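Local coordinates for thiamine-binding periplasmic protein (Escherichia coli, PDB 2QRY), which binds thiamine, thiamine phosphate and thiamine diphosphate in the periplasm with high affinity and serves the ThiBPQ ABC transporter in thiamine import, at residues Asp118-Phe123 / Val249-Ala254; Ser102-Asp107 / Phe265-Val270; Val131-Lys136 / Asp232-Ala237; Tyr218-Ala223 / Glu297-Pro302. All blocks are in the same frame, centred on the assembly; numbering follows the deposited sequence.

Overall arrangement
The four contacts fall into two groups. Interaction 1 lies across the chain's centre from both interaction 3 and interaction 4. Interactions 1 and 2 touch, with centres about 8 Å apart. The helix of interaction 2 packs on the strand pair of interaction 1. Interactions 3 and 4 also touch, with centres about 11 Å apart. Strand 121-133 links the two groups: it starts in interaction 1 and ends in interaction 3, about 34 Å away between centres. In interaction 4, S221 is hydrogen-bonded to thiamin phosphate and Y218 packs on it; segment 297-302 backs that turn. The side chains of F123 in interaction 1 and V131 in interaction 3 are each about 7 Å from the ligand.

Interaction 1 (Asp118-Phe123 / Val249-Ala254); sequences DTFVPF and VAARTA
The carbonyl O of A250 receives the backbone N-H of V121 at 2.9 Å and also faces the CA of F120 at 3.5 Å. The N-H bond is nearly straight, 168° at the hydrogen. These are two antiparallel strands of the solute-binding protein fold, 121-133 and 243-252. V121 and A250 form the hydrogen-bonded pair. The return bond, from A250 N to V121 O, is more bent at 143°. V121 O is also approached by the CA of V249. P122 and V249 follow as a non-hydrogen-bonded pair, on the face opposite V121 and A250.

V249 buries more surface against segment 118-123 than any other residue of its segment. Its CG2 meets the CB of F120 at 3.8 Å, and its CG1 lies against the CA of P122. The F120 ring swings alongside the second strand because its CG stands anti to the carbonyl carbon (chi1 -52°). Its CD1 and CE1 then reach the methyl of A251, while T119 CG2 sits over the centre of the ring, 3.7 Å above the plane. F99 meets the same ring edge-to-face. On the other face of the sheet, L266 and M269 of helix 259-269 cover A250.

F123 turns its ring back toward the partner strand and meets the V249 carbonyl O with its edge, through CE2. Beyond the paired residues a water continues the link: it donates to T119 O and accepts from R252 N, at 2.9 Å on each side.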
loop_
_atom_site.group_PDB
_atom_site.type_symbol
_atom_site.label_atom_id
_atom_site.label_comp_id
_atom_site.label_asym_id
_atom_site.label_seq_id
_atom_site.Cartn_x
_atom_site.Cartn_y
_atom_site.Cartn_z
ATOM N N ASP A 118 11.760 0.495 16.003
ATOM C CA ASP A 118 11.179 0.938 17.268
ATOM C C ASP A 118 9.961 1.847 17.121
ATOM O O ASP A 118 9.172 1.993 18.062
ATOM C CB ASP A 118 12.252 1.658 18.092
ATOM N N THR A 119 9.798 2.439 15.941
ATOM C CA THR A 119 8.701 3.374 15.709
ATOM C C THR A 119 7.502 2.887 14.894
ATOM O O THR A 119 6.360 2.951 15.353
ATOM C CB THR A 119 9.247 4.653 15.041
ATOM O OG1 THR A 119 10.300 5.196 15.850
ATOM C CG2 THR A 119 8.138 5.697 14.872
ATOM N N PHE A 120 7.765 2.413 13.682
ATOM C CA PHE A 120 6.700 1.965 12.788
ATOM C C PHE A 120 6.366 0.475 12.889
ATOM O O PHE A 120 7.222 -0.388 12.702
ATOM C CB PHE A 120 7.076 2.355 11.359
ATOM C CG PHE A 120 7.439 3.805 11.225
ATOM C CD1 PHE A 120 6.455 4.787 11.263
ATOM C CD2 PHE A 120 8.769 4.197 11.159
ATOM C CE1 PHE A 120 6.789 6.142 11.243
ATOM C CE2 PHE A 120 9.116 5.549 11.139
ATOM C CZ PHE A 120 8.122 6.522 11.183
ATOM N N VAL A 121 5.100 0.196 13.176
ATOM C CA VAL A 121 4.610 -1.166 13.329
ATOM C C VAL A 121 3.862 -1.662 12.088
ATOM O O VAL A 121 2.895 -1.043 11.640
ATOM C CB VAL A 121 3.648 -1.265 14.537
ATOM C CG1 VAL A 121 3.301 -2.719 14.813
ATOM C CG2 VAL A 121 4.273 -0.617 15.758
ATOM N N PRO A 122 4.302 -2.791 11.517
ATOM C CA PRO A 122 3.628 -3.324 10.332
ATOM C C PRO A 122 2.273 -3.912 10.701
ATOM O O PRO A 122 2.086 -4.394 11.820
ATOM C CB PRO A 122 4.581 -4.415 9.846
ATOM C CG PRO A 122 5.900 -3.984 10.355
ATOM C CD PRO A 122 5.587 -3.473 11.739
ATOM N N PHE A 123 1.328 -3.871 9.764
ATOM C CA PHE A 123 0.016 -4.454 10.000
ATOM C C PHE A 123 -0.392 -5.369 8.844
ATOM O O PHE A 123 -1.342 -6.140 8.962
ATOM C CB PHE A 123 -1.039 -3.370 10.295
ATOM C CG PHE A 123 -1.326 -2.428 9.153
ATOM C CD1 PHE A 123 -2.186 -2.797 8.123
ATOM C CD2 PHE A 123 -0.812 -1.133 9.160
ATOM C CE1 PHE A 123 -2.536 -1.891 7.130
ATOM C CE2 PHE A 123 -1.156 -0.219 8.171
ATOM C CZ PHE A 123 -2.018 -0.597 7.158
ATOM N N VAL A 249 2.601 0.289 7.474
ATOM C CA VAL A 249 2.872 0.495 8.886
ATOM C C VAL A 249 2.034 1.593 9.513
ATOM O O VAL A 249 1.351 2.354 8.830
ATOM C CB VAL A 249 4.354 0.867 9.101
ATOM C CG1 VAL A 249 5.250 -0.198 8.493
ATOM C CG2 VAL A 249 4.643 2.209 8.463
ATOM N N ALA A 250 2.103 1.658 10.834
ATOM C CA ALA A 250 1.403 2.664 11.609
ATOM C C ALA A 250 2.352 3.120 12.723
ATOM O O ALA A 250 3.257 2.378 13.121
ATOM C CB ALA A 250 0.136 2.085 12.196
ATOM N N ALA A 251 2.155 4.343 13.205
ATOM C CA ALA A 251 2.980 4.881 14.275
ATOM C C ALA A 251 2.205 5.956 15.026
ATOM O O ALA A 251 1.297 6.586 14.470
ATOM C CB ALA A 251 4.257 5.463 13.706
ATOM N N ARG A 252 2.555 6.159 16.293
ATOM C CA ARG A 252 1.888 7.164 17.102
ATOM C C ARG A 252 2.671 8.466 16.975
ATOM O O ARG A 252 3.891 8.451 16.819
ATOM C CB ARG A 252 1.815 6.710 18.564
ATOM C CG ARG A 252 3.120 6.775 19.353
ATOM C CD ARG A 252 2.939 6.102 20.717
ATOM N NE ARG A 252 3.771 6.673 21.780
ATOM C CZ ARG A 252 3.707 7.941 22.188
ATOM N NH1 ARG A 252 2.853 8.791 21.623
ATOM N NH2 ARG A 252 4.488 8.362 23.175
ATOM N N THR A 253 1.967 9.589 17.032
ATOM C CA THR A 253 2.617 10.885 16.902
ATOM C C THR A 253 3.239 11.329 18.212
ATOM O O THR A 253 2.769 10.966 19.289
ATOM C CB THR A 253 1.617 11.954 16.433
ATOM O OG1 THR A 253 0.518 12.029 17.354
ATOM C CG2 THR A 253 1.087 11.597 15.039
ATOM N N ALA A 254 4.310 12.108 18.119
ATOM C CA ALA A 254 4.976 12.608 19.314
ATOM C C ALA A 254 4.071 13.615 20.024
ATOM O O ALA A 254 4.066 13.698 21.252
ATOM C CB ALA A 254 6.290 13.259 18.939
HETATM O O HOH W 1 4.898 4.680 17.102
#

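Interaction 2 (Ser102-Asp107 / Phe265-Val270); sequences SGVAAD and FLQFMV
Helix 259-269 packs against the loop that leads from helix 90-96 to strand 121-133. The loop turns at S102 to V104, where an ST turn shapes it: V104 N donates to S102 OG at 3.2 Å. The same OG is bonded to D118 O.

V104 carries the contact. Its two methyls part to different helix residues. CG2 rests on the CB of L266 at 3.7 Å, and the two side chains cross at about a right angle. CG1, anti to the backbone N (chi1 180°), points to the end of Q267 and to V270 CG2, the latter at 4.2 Å.

Q267 reaches back over the loop because its chain bends at chi2 (69°). Its OE1 lies 3.6 Å from the CA of V104 and equally near A105 N, with no hydrogen bond across the contact. L266 CD1 touches the CB of S102 at 3.8 Å. L266 also packs on A250 and R252 of strand 243-252. S102, L266 and V270 are buried, while G103 and A105 lie at the surface. The arrangement is that of a partly exposed loop laid on the last turn of a helix that itself covers a beta-sheet, within an alpha/beta domain of the solute-binding protein fold.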
loop_
_atom_site.group_PDB
_atom_site.type_symbol
_atom_site.label_atom_id
_atom_site.label_comp_id
_atom_site.label_asym_id
_atom_site.label_seq_id
_atom_site.Cartn_x
_atom_site.Cartn_y
_atom_site.Cartn_z
ATOM N N SER A 102 6.703 3.207 19.405
ATOM C CA SER A 102 5.454 2.470 19.550
ATOM C C SER A 102 5.250 1.759 20.876
ATOM O O SER A 102 4.127 1.675 21.374
ATOM C CB SER A 102 5.342 1.434 18.434
ATOM O OG SER A 102 6.390 0.483 18.534
ATOM N N GLY A 103 6.329 1.233 21.442
ATOM C CA GLY A 103 6.192 0.499 22.683
ATOM C C GLY A 103 5.513 -0.818 22.352
ATOM O O GLY A 103 4.752 -1.371 23.150
ATOM N N VAL A 104 5.782 -1.312 21.147
ATOM C CA VAL A 104 5.214 -2.570 20.679
ATOM C C VAL A 104 6.334 -3.591 20.556
ATOM O O VAL A 104 7.371 -3.311 19.957
ATOM C CB VAL A 104 4.538 -2.409 19.293
ATOM C CG1 VAL A 104 3.958 -3.742 18.831
ATOM C CG2 VAL A 104 3.443 -1.352 19.367
ATOM N N ALA A 105 6.120 -4.769 21.131
ATOM C CA ALA A 105 7.112 -5.831 21.081
ATOM C C ALA A 105 7.262 -6.343 19.652
ATOM O O ALA A 105 6.274 -6.679 18.997
ATOM C CB ALA A 105 6.705 -6.967 22.007
ATOM N N ALA A 106 8.506 -6.401 19.184
ATOM C CA ALA A 106 8.813 -6.857 17.832
ATOM C C ALA A 106 8.335 -8.285 17.544
ATOM O O ALA A 106 7.826 -8.569 16.457
ATOM C CB ALA A 106 10.317 -6.749 17.585
ATOM N N ASP A 107 8.497 -9.176 18.520
ATOM C CA ASP A 107 8.098 -10.576 18.375
ATOM C C ASP A 107 6.628 -10.750 18.001
ATOM O O ASP A 107 6.187 -11.856 17.675
ATOM C CB ASP A 107 8.387 -11.335 19.672
ATOM C CG ASP A 107 7.664 -10.740 20.870
ATOM O OD1 ASP A 107 6.423 -10.865 20.952
ATOM O OD2 ASP A 107 8.343 -10.138 21.730
ATOM N N PHE A 265 -3.460 0.871 20.793
ATOM C CA PHE A 265 -4.000 0.633 19.463
ATOM C C PHE A 265 -2.948 -0.023 18.579
ATOM O O PHE A 265 -3.264 -0.896 17.775
ATOM C CB PHE A 265 -4.471 1.939 18.823
ATOM C CG PHE A 265 -4.942 1.770 17.409
ATOM C CD1 PHE A 265 -4.060 1.931 16.346
ATOM C CD2 PHE A 265 -6.252 1.394 17.145
ATOM C CE1 PHE A 265 -4.479 1.715 15.043
ATOM C CE2 PHE A 265 -6.682 1.174 15.846
ATOM C CZ PHE A 265 -5.792 1.334 14.792
ATOM N N LEU A 266 -1.697 0.396 18.735
ATOM C CA LEU A 266 -0.604 -0.162 17.948
ATOM C C LEU A 266 -0.327 -1.623 18.313
ATOM O O LEU A 266 -0.025 -2.436 17.441
ATOM C CB LEU A 266 0.664 0.679 18.129
ATOM C CG LEU A 266 0.599 2.101 17.545
ATOM C CD1 LEU A 266 1.877 2.861 17.868
ATOM C CD2 LEU A 266 0.384 2.035 16.035
ATOM N N GLN A 267 -0.436 -1.955 19.597
ATOM C CA GLN A 267 -0.199 -3.326 20.047
ATOM C C GLN A 267 -1.349 -4.206 19.581
ATOM O O GLN A 267 -1.143 -5.311 19.088
ATOM C CB GLN A 267 -0.102 -3.382 21.576
ATOM C CG GLN A 267 0.238 -4.762 22.144
ATOM C CD GLN A 267 1.659 -5.203 21.823
ATOM O OE1 GLN A 267 2.630 -4.520 22.163
ATOM N NE2 GLN A 267 1.787 -6.356 21.171
ATOM N N PHE A 268 -2.562 -3.695 19.748
ATOM C CA PHE A 268 -3.771 -4.402 19.356
ATOM C C PHE A 268 -3.809 -4.618 17.847
ATOM O O PHE A 268 -4.472 -5.526 17.344
ATOM C CB PHE A 268 -4.990 -3.598 19.823
ATOM C CG PHE A 268 -6.245 -3.887 19.060
ATOM C CD1 PHE A 268 -6.575 -3.136 17.934
ATOM C CD2 PHE A 268 -7.095 -4.912 19.456
ATOM C CE1 PHE A 268 -7.737 -3.404 17.213
ATOM C CE2 PHE A 268 -8.261 -5.191 18.742
ATOM C CZ PHE A 268 -8.582 -4.436 17.620
HETATM N N MSE A 269 -3.077 -3.778 17.133
HETATM C CA MSE A 269 -3.023 -3.851 15.685
HETATM C C MSE A 269 -2.341 -5.134 15.209
HETATM O O MSE A 269 -2.827 -5.796 14.294
HETATM C CB MSE A 269 -2.295 -2.622 15.149
HETATM C CG MSE A 269 -2.375 -2.446 13.656
HETATM SE SE MSE A 269 -1.670 -0.725 13.160
HETATM C CE MSE A 269 0.215 -1.073 13.430
ATOM N N VAL A 270 -1.220 -5.484 15.831
ATOM C CA VAL A 270 -0.500 -6.692 15.454
ATOM C C VAL A 270 -1.097 -7.939 16.107
ATOM O O VAL A 270 -0.483 -9.010 16.091
ATOM C CB VAL A 270 0.981 -6.603 15.847
ATOM C CG1 VAL A 270 1.625 -5.428 15.153
ATOM C CG2 VAL A 270 1.111 -6.473 17.355
#

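Interaction 3 (Val131-Lys136 / Asp232-Ala237); sequences VYDKNK and DNYAAA
Y132 and A235 form the closely packed middle of an antiparallel pair between strands 121-133 and 234-236. Y132 N donates to A235 O at 2.9 Å, and A235 N returns to Y132 O, both nearly straight. V131 with A236 and D133 with Y234 flank them as non-hydrogen-bonded pairs. The Y132 ring bends back toward the partner strand, with CG between the backbone N and the carbonyl carbon (chi1 64°). It brings CZ to the A235 methyl and CE1 to the A237 methyl, each at 4.0 Å.

The other end, at K134, N135 and D232, is looser and faces solvent. K134 N meets N233 O at 2.8 Å. The lysine chain runs past N233 O and the A235 methyl, turns at chi3 (-64°), and its NZ donates to the D232 carbonyl O, also at 2.8 Å. The buried D133 carboxylate links the two parts: OD1 accepts N135 N in an Asx turn and N233 ND2 in a weak bond of 3.2 Å.

K134 thus pins the strand end by backbone and amine. Its positive charge is probably eased by D232 OD2, 4.4 Å from NZ, which also has a long, weak ion pair with K298.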
loop_
_atom_site.group_PDB
_atom_site.type_symbol
_atom_site.label_atom_id
_atom_site.label_comp_id
_atom_site.label_asym_id
_atom_site.label_seq_id
_atom_site.Cartn_x
_atom_site.Cartn_y
_atom_site.Cartn_z
ATOM N N VAL A 131 -2.992 -5.779 -12.582
ATOM C CA VAL A 131 -4.159 -6.651 -12.668
ATOM C C VAL A 131 -4.871 -6.457 -13.999
ATOM O O VAL A 131 -4.918 -5.342 -14.529
ATOM C CB VAL A 131 -5.153 -6.356 -11.535
ATOM C CG1 VAL A 131 -6.473 -7.066 -11.799
ATOM C CG2 VAL A 131 -4.568 -6.806 -10.206
ATOM N N TYR A 132 -5.408 -7.547 -14.541
ATOM C CA TYR A 132 -6.140 -7.511 -15.808
ATOM C C TYR A 132 -7.311 -8.494 -15.780
ATOM O O TYR A 132 -7.457 -9.281 -14.840
ATOM C CB TYR A 132 -5.224 -7.859 -16.988
ATOM C CG TYR A 132 -4.670 -9.266 -16.945
ATOM C CD1 TYR A 132 -3.577 -9.581 -16.139
ATOM C CD2 TYR A 132 -5.268 -10.294 -17.680
ATOM C CE1 TYR A 132 -3.088 -10.896 -16.063
ATOM C CE2 TYR A 132 -4.791 -11.613 -17.610
ATOM C CZ TYR A 132 -3.704 -11.900 -16.802
ATOM O OH TYR A 132 -3.233 -13.181 -16.733
ATOM N N ASP A 133 -8.129 -8.447 -16.826
ATOM C CA ASP A 133 -9.292 -9.319 -16.957
ATOM C C ASP A 133 -8.951 -10.402 -17.982
ATOM O O ASP A 133 -8.848 -10.114 -19.175
ATOM C CB ASP A 133 -10.491 -8.506 -17.455
ATOM C CG ASP A 133 -11.796 -9.289 -17.410
ATOM O OD1 ASP A 133 -11.778 -10.520 -17.645
ATOM O OD2 ASP A 133 -12.844 -8.657 -17.150
ATOM N N LYS A 134 -8.780 -11.639 -17.525
ATOM C CA LYS A 134 -8.441 -12.730 -18.432
ATOM C C LYS A 134 -9.473 -12.931 -19.533
ATOM O O LYS A 134 -9.162 -13.503 -20.576
ATOM C CB LYS A 134 -8.256 -14.037 -17.658
ATOM C CG LYS A 134 -7.028 -14.055 -16.769
ATOM C CD LYS A 134 -6.962 -15.334 -15.954
ATOM C CE LYS A 134 -8.127 -15.428 -14.982
ATOM N NZ LYS A 134 -8.067 -16.668 -14.162
ATOM N N ASN A 135 -10.700 -12.474 -19.304
ATOM C CA ASN A 135 -11.743 -12.608 -20.315
ATOM C C ASN A 135 -11.567 -11.544 -21.386
ATOM O O ASN A 135 -12.089 -11.683 -22.490
ATOM C CB ASN A 135 -13.147 -12.452 -19.711
ATOM C CG ASN A 135 -13.523 -13.593 -18.788
ATOM O OD1 ASN A 135 -13.115 -14.737 -18.994
ATOM N ND2 ASN A 135 -14.324 -13.290 -17.770
ATOM N N LYS A 136 -10.836 -10.483 -21.058
ATOM C CA LYS A 136 -10.627 -9.384 -21.998
ATOM C C LYS A 136 -9.199 -9.277 -22.526
ATOM O O LYS A 136 -8.970 -8.721 -23.594
ATOM C CB LYS A 136 -11.015 -8.055 -21.342
ATOM C CG LYS A 136 -12.492 -7.901 -20.995
ATOM C CD LYS A 136 -12.703 -6.585 -20.252
ATOM C CE LYS A 136 -14.141 -6.082 -20.327
ATOM N NZ LYS A 136 -15.114 -6.936 -19.598
ATOM N N ASP A 232 -13.307 -15.547 -10.836
ATOM C CA ASP A 232 -11.866 -15.753 -10.882
ATOM C C ASP A 232 -11.296 -15.385 -12.248
ATOM O O ASP A 232 -10.274 -15.925 -12.675
ATOM C CB ASP A 232 -11.521 -17.202 -10.523
ATOM C CG ASP A 232 -11.891 -18.177 -11.616
ATOM O OD1 ASP A 232 -13.024 -18.087 -12.139
ATOM O OD2 ASP A 232 -11.047 -19.039 -11.949
ATOM N N ASN A 233 -11.960 -14.454 -12.928
ATOM C CA ASN A 233 -11.508 -14.000 -14.235
ATOM C C ASN A 233 -10.430 -12.910 -14.116
ATOM O O ASN A 233 -9.694 -12.651 -15.071
ATOM C CB ASN A 233 -12.695 -13.492 -15.065
ATOM C CG ASN A 233 -13.454 -12.370 -14.382
ATOM O OD1 ASN A 233 -13.982 -12.540 -13.280
ATOM N ND2 ASN A 233 -13.512 -11.211 -15.037
ATOM N N TYR A 234 -10.327 -12.273 -12.949
ATOM C CA TYR A 234 -9.309 -11.242 -12.763
ATOM C C TYR A 234 -8.024 -11.874 -12.262
ATOM O O TYR A 234 -8.054 -12.806 -11.468
ATOM C CB TYR A 234 -9.768 -10.166 -11.773
ATOM C CG TYR A 234 -10.916 -9.337 -12.288
ATOM C CD1 TYR A 234 -12.226 -9.576 -11.861
ATOM C CD2 TYR A 234 -10.707 -8.365 -13.264
ATOM C CE1 TYR A 234 -13.295 -8.872 -12.400
ATOM C CE2 TYR A 234 -11.773 -7.654 -13.817
ATOM C CZ TYR A 234 -13.061 -7.915 -13.384
ATOM O OH TYR A 234 -14.111 -7.241 -13.959
ATOM N N ALA A 235 -6.891 -11.365 -12.731
ATOM C CA ALA A 235 -5.608 -11.903 -12.328
ATOM C C ALA A 235 -4.521 -10.847 -12.271
ATOM O O ALA A 235 -4.610 -9.802 -12.912
ATOM C CB ALA A 235 -5.195 -13.014 -13.282
ATOM N N ALA A 236 -3.494 -11.138 -11.481
ATOM C CA ALA A 236 -2.346 -10.260 -11.329
ATOM C C ALA A 236 -1.233 -10.926 -12.124
ATOM O O ALA A 236 -0.888 -12.080 -11.863
ATOM C CB ALA A 236 -1.955 -10.152 -9.857
ATOM N N ALA A 237 -0.679 -10.206 -13.094
ATOM C CA ALA A 237 0.383 -10.756 -13.931
ATOM C C ALA A 237 1.677 -10.929 -13.147
ATOM O O ALA A 237 2.166 -9.995 -12.515
ATOM C CB ALA A 237 0.610 -9.864 -15.133
#

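Interaction 4 (Tyr218-Ala223 / Glu297-Pro302); sequences YTTSPA and EKLTKP. With TPS (thiamin phosphate), chain E.
L299 rests its two methyls against the turn that carries the thiamine-binding residues Y218 to S221. CD2 lies 3.4 Å from T219 O and also meets P222 CB. CD1 touches T220 CG2 at 3.8 Å and the methyl of A223. With CG anti to the carbonyl carbon (chi1 -57°), the branched end of the leucine spreads beneath the turn. T219 CG2 and P302 CD meet tip to tip at 4.2 Å.

No direct hydrogen bond joins the segments; a water bonded to T219 OG1 at 2.7 Å donates to T300 O.

The turn is type I, closed by S221 N to Y218 O at 2.9 Å. It leads into helix 221-229. On its ligand side S221 OG donates to N1A of thiamin phosphate at 2.9 Å, accepts from Y218 N and is bonded to S217 OG. The Y218 ring lies obliquely against the ligand's thiazolium, with CE1 3.6 Å from C4. Q246 is bonded to its hydroxyl, and W283 O to T220 OG1. G63, S164 and W200 also bond the ligand.

Methyl and water-mediated contacts thus back the turn, while the pyrimidine nitrogen acts as acceptor to S221, consistent with recognition of that ring.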
loop_
_atom_site.group_PDB
_atom_site.type_symbol
_atom_site.label_atom_id
_atom_site.label_comp_id
_atom_site.label_asym_id
_atom_site.label_seq_id
_atom_site.Cartn_x
_atom_site.Cartn_y
_atom_site.Cartn_z
ATOM N N TYR A 218 -2.373 -5.053 -6.631
ATOM C CA TYR A 218 -1.650 -6.040 -5.827
ATOM C C TYR A 218 -1.847 -7.505 -6.224
ATOM O O TYR A 218 -2.889 -7.873 -6.769
ATOM C CB TYR A 218 -2.036 -5.896 -4.359
ATOM C CG TYR A 218 -1.601 -4.599 -3.722
ATOM C CD1 TYR A 218 -2.322 -3.425 -3.928
ATOM C CD2 TYR A 218 -0.484 -4.554 -2.885
ATOM C CE1 TYR A 218 -1.949 -2.241 -3.308
ATOM C CE2 TYR A 218 -0.096 -3.367 -2.263
ATOM C CZ TYR A 218 -0.837 -2.217 -2.479
ATOM O OH TYR A 218 -0.477 -1.046 -1.866
ATOM N N THR A 219 -0.856 -8.344 -5.919
ATOM C CA THR A 219 -0.946 -9.766 -6.253
ATOM C C THR A 219 -2.149 -10.402 -5.575
ATOM O O THR A 219 -2.578 -11.480 -5.960
ATOM C CB THR A 219 0.305 -10.572 -5.803
ATOM O OG1 THR A 219 0.511 -10.408 -4.392
ATOM C CG2 THR A 219 1.537 -10.122 -6.564
ATOM N N THR A 220 -2.684 -9.718 -4.569
ATOM C CA THR A 220 -3.821 -10.209 -3.803
ATOM C C THR A 220 -5.172 -9.645 -4.253
ATOM O O THR A 220 -6.224 -10.064 -3.760
ATOM C CB THR A 220 -3.637 -9.892 -2.296
ATOM O OG1 THR A 220 -3.210 -8.530 -2.142
ATOM C CG2 THR A 220 -2.597 -10.833 -1.664
ATOM N N SER A 221 -5.154 -8.702 -5.186
ATOM C CA SER A 221 -6.402 -8.110 -5.646
ATOM C C SER A 221 -7.393 -9.132 -6.206
ATOM O O SER A 221 -8.601 -8.996 -6.015
ATOM C CB SER A 221 -6.125 -7.024 -6.693
ATOM O OG SER A 221 -5.435 -5.934 -6.110
ATOM N N PRO A 222 -6.902 -10.167 -6.905
ATOM C CA PRO A 222 -7.864 -11.138 -7.440
ATOM C C PRO A 222 -8.697 -11.798 -6.348
ATOM O O PRO A 222 -9.858 -12.147 -6.567
ATOM C CB PRO A 222 -6.977 -12.134 -8.181
ATOM C CG PRO A 222 -5.829 -11.259 -8.670
ATOM C CD PRO A 222 -5.547 -10.406 -7.438
ATOM N N ALA A 223 -8.103 -11.952 -5.171
ATOM C CA ALA A 223 -8.787 -12.572 -4.045
ATOM C C ALA A 223 -10.087 -11.844 -3.699
ATOM O O ALA A 223 -11.059 -12.469 -3.257
ATOM C CB ALA A 223 -7.870 -12.611 -2.831
ATOM N N GLU A 297 -5.181 -19.166 -1.811
ATOM C CA GLU A 297 -4.273 -20.164 -2.373
ATOM C C GLU A 297 -4.295 -20.161 -3.902
ATOM O O GLU A 297 -3.440 -20.771 -4.543
ATOM C CB GLU A 297 -4.606 -21.566 -1.839
ATOM C CG GLU A 297 -5.786 -22.237 -2.515
ATOM C CD GLU A 297 -7.083 -21.480 -2.323
ATOM O OE1 GLU A 297 -8.011 -21.691 -3.135
ATOM O OE2 GLU A 297 -7.178 -20.683 -1.361
ATOM N N LYS A 298 -5.268 -19.468 -4.488
ATOM C CA LYS A 298 -5.363 -19.383 -5.942
ATOM C C LYS A 298 -4.411 -18.300 -6.439
ATOM O O LYS A 298 -4.146 -18.185 -7.637
ATOM C CB LYS A 298 -6.788 -19.018 -6.381
ATOM C CG LYS A 298 -7.871 -20.032 -6.035
ATOM C CD LYS A 298 -9.244 -19.508 -6.459
ATOM C CE LYS A 298 -9.808 -20.243 -7.666
ATOM N NZ LYS A 298 -8.935 -20.220 -8.865
ATOM N N LEU A 299 -3.900 -17.502 -5.507
ATOM C CA LEU A 299 -2.997 -16.406 -5.840
ATOM C C LEU A 299 -1.576 -16.870 -6.099
ATOM O O LEU A 299 -1.178 -17.953 -5.673
ATOM C CB LEU A 299 -2.982 -15.392 -4.704
ATOM C CG LEU A 299 -4.338 -14.802 -4.338
ATOM C CD1 LEU A 299 -4.191 -13.954 -3.075
ATOM C CD2 LEU A 299 -4.865 -13.980 -5.514
ATOM N N THR A 300 -0.805 -16.046 -6.795
ATOM C CA THR A 300 0.575 -16.396 -7.061
ATOM C C THR A 300 1.514 -15.561 -6.202
ATOM O O THR A 300 1.422 -14.333 -6.176
ATOM C CB THR A 300 0.954 -16.183 -8.537
ATOM O OG1 THR A 300 0.182 -17.062 -9.363
ATOM C CG2 THR A 300 2.433 -16.487 -8.749
ATOM N N LYS A 301 2.400 -16.245 -5.484
ATOM C CA LYS A 301 3.401 -15.598 -4.641
ATOM C C LYS A 301 4.605 -15.343 -5.541
ATOM O O LYS A 301 5.209 -16.283 -6.057
ATOM C CB LYS A 301 3.821 -16.530 -3.500
ATOM C CG LYS A 301 2.898 -16.556 -2.292
ATOM C CD LYS A 301 3.246 -15.441 -1.306
ATOM C CE LYS A 301 2.465 -15.580 0.001
ATOM N NZ LYS A 301 2.849 -14.532 0.996
ATOM N N PRO A 302 4.968 -14.072 -5.756
ATOM C CA PRO A 302 6.129 -13.857 -6.623
ATOM C C PRO A 302 7.386 -14.490 -6.021
ATOM O O PRO A 302 7.638 -14.374 -4.821
ATOM C CB PRO A 302 6.209 -12.336 -6.720
ATOM C CG PRO A 302 5.647 -11.887 -5.406
ATOM C CD PRO A 302 4.466 -12.802 -5.206
HETATM C CM2 TPS E . -9.369 -5.361 -4.574
HETATM N N3 TPS E . -4.926 -1.831 -1.259
HETATM C C2 TPS E . -5.598 -1.146 -2.163
HETATM S S1 TPS E . -4.911 0.433 -2.095
HETATM C C5 TPS E . -3.713 0.120 -0.831
HETATM C C4 TPS E . -3.944 -1.209 -0.546
HETATM C CM4 TPS E . -3.120 -1.931 0.514
HETATM C C6 TPS E . -2.753 1.144 -0.313
HETATM C C7 TPS E . -3.222 2.388 -1.068
HETATM O O7 TPS E . -2.445 3.553 -0.817
HETATM N N1A TPS E . -7.023 -5.033 -3.911
HETATM C C2A TPS E . -8.313 -4.818 -3.639
HETATM N N3A TPS E . -8.682 -4.131 -2.560
HETATM C C4A TPS E . -7.770 -3.627 -1.702
HETATM N N4A TPS E . -8.182 -2.913 -0.591
HETATM C C5A TPS E . -6.378 -3.836 -1.960
HETATM C C6A TPS E . -6.050 -4.568 -3.113
HETATM C C7A TPS E . -5.255 -3.295 -1.041
HETATM P P1 TPS E . -3.107 4.738 -1.693
HETATM O O1 TPS E . -3.183 4.300 -3.183
HETATM O O2 TPS E . -2.309 6.095 -1.524
HETATM O O3 TPS E . -4.548 4.965 -1.188
HETATM O O HOH W 2 -2.070 -13.320 -7.629
HETATM O O HOH W 3 0.886 -13.038 -3.779
#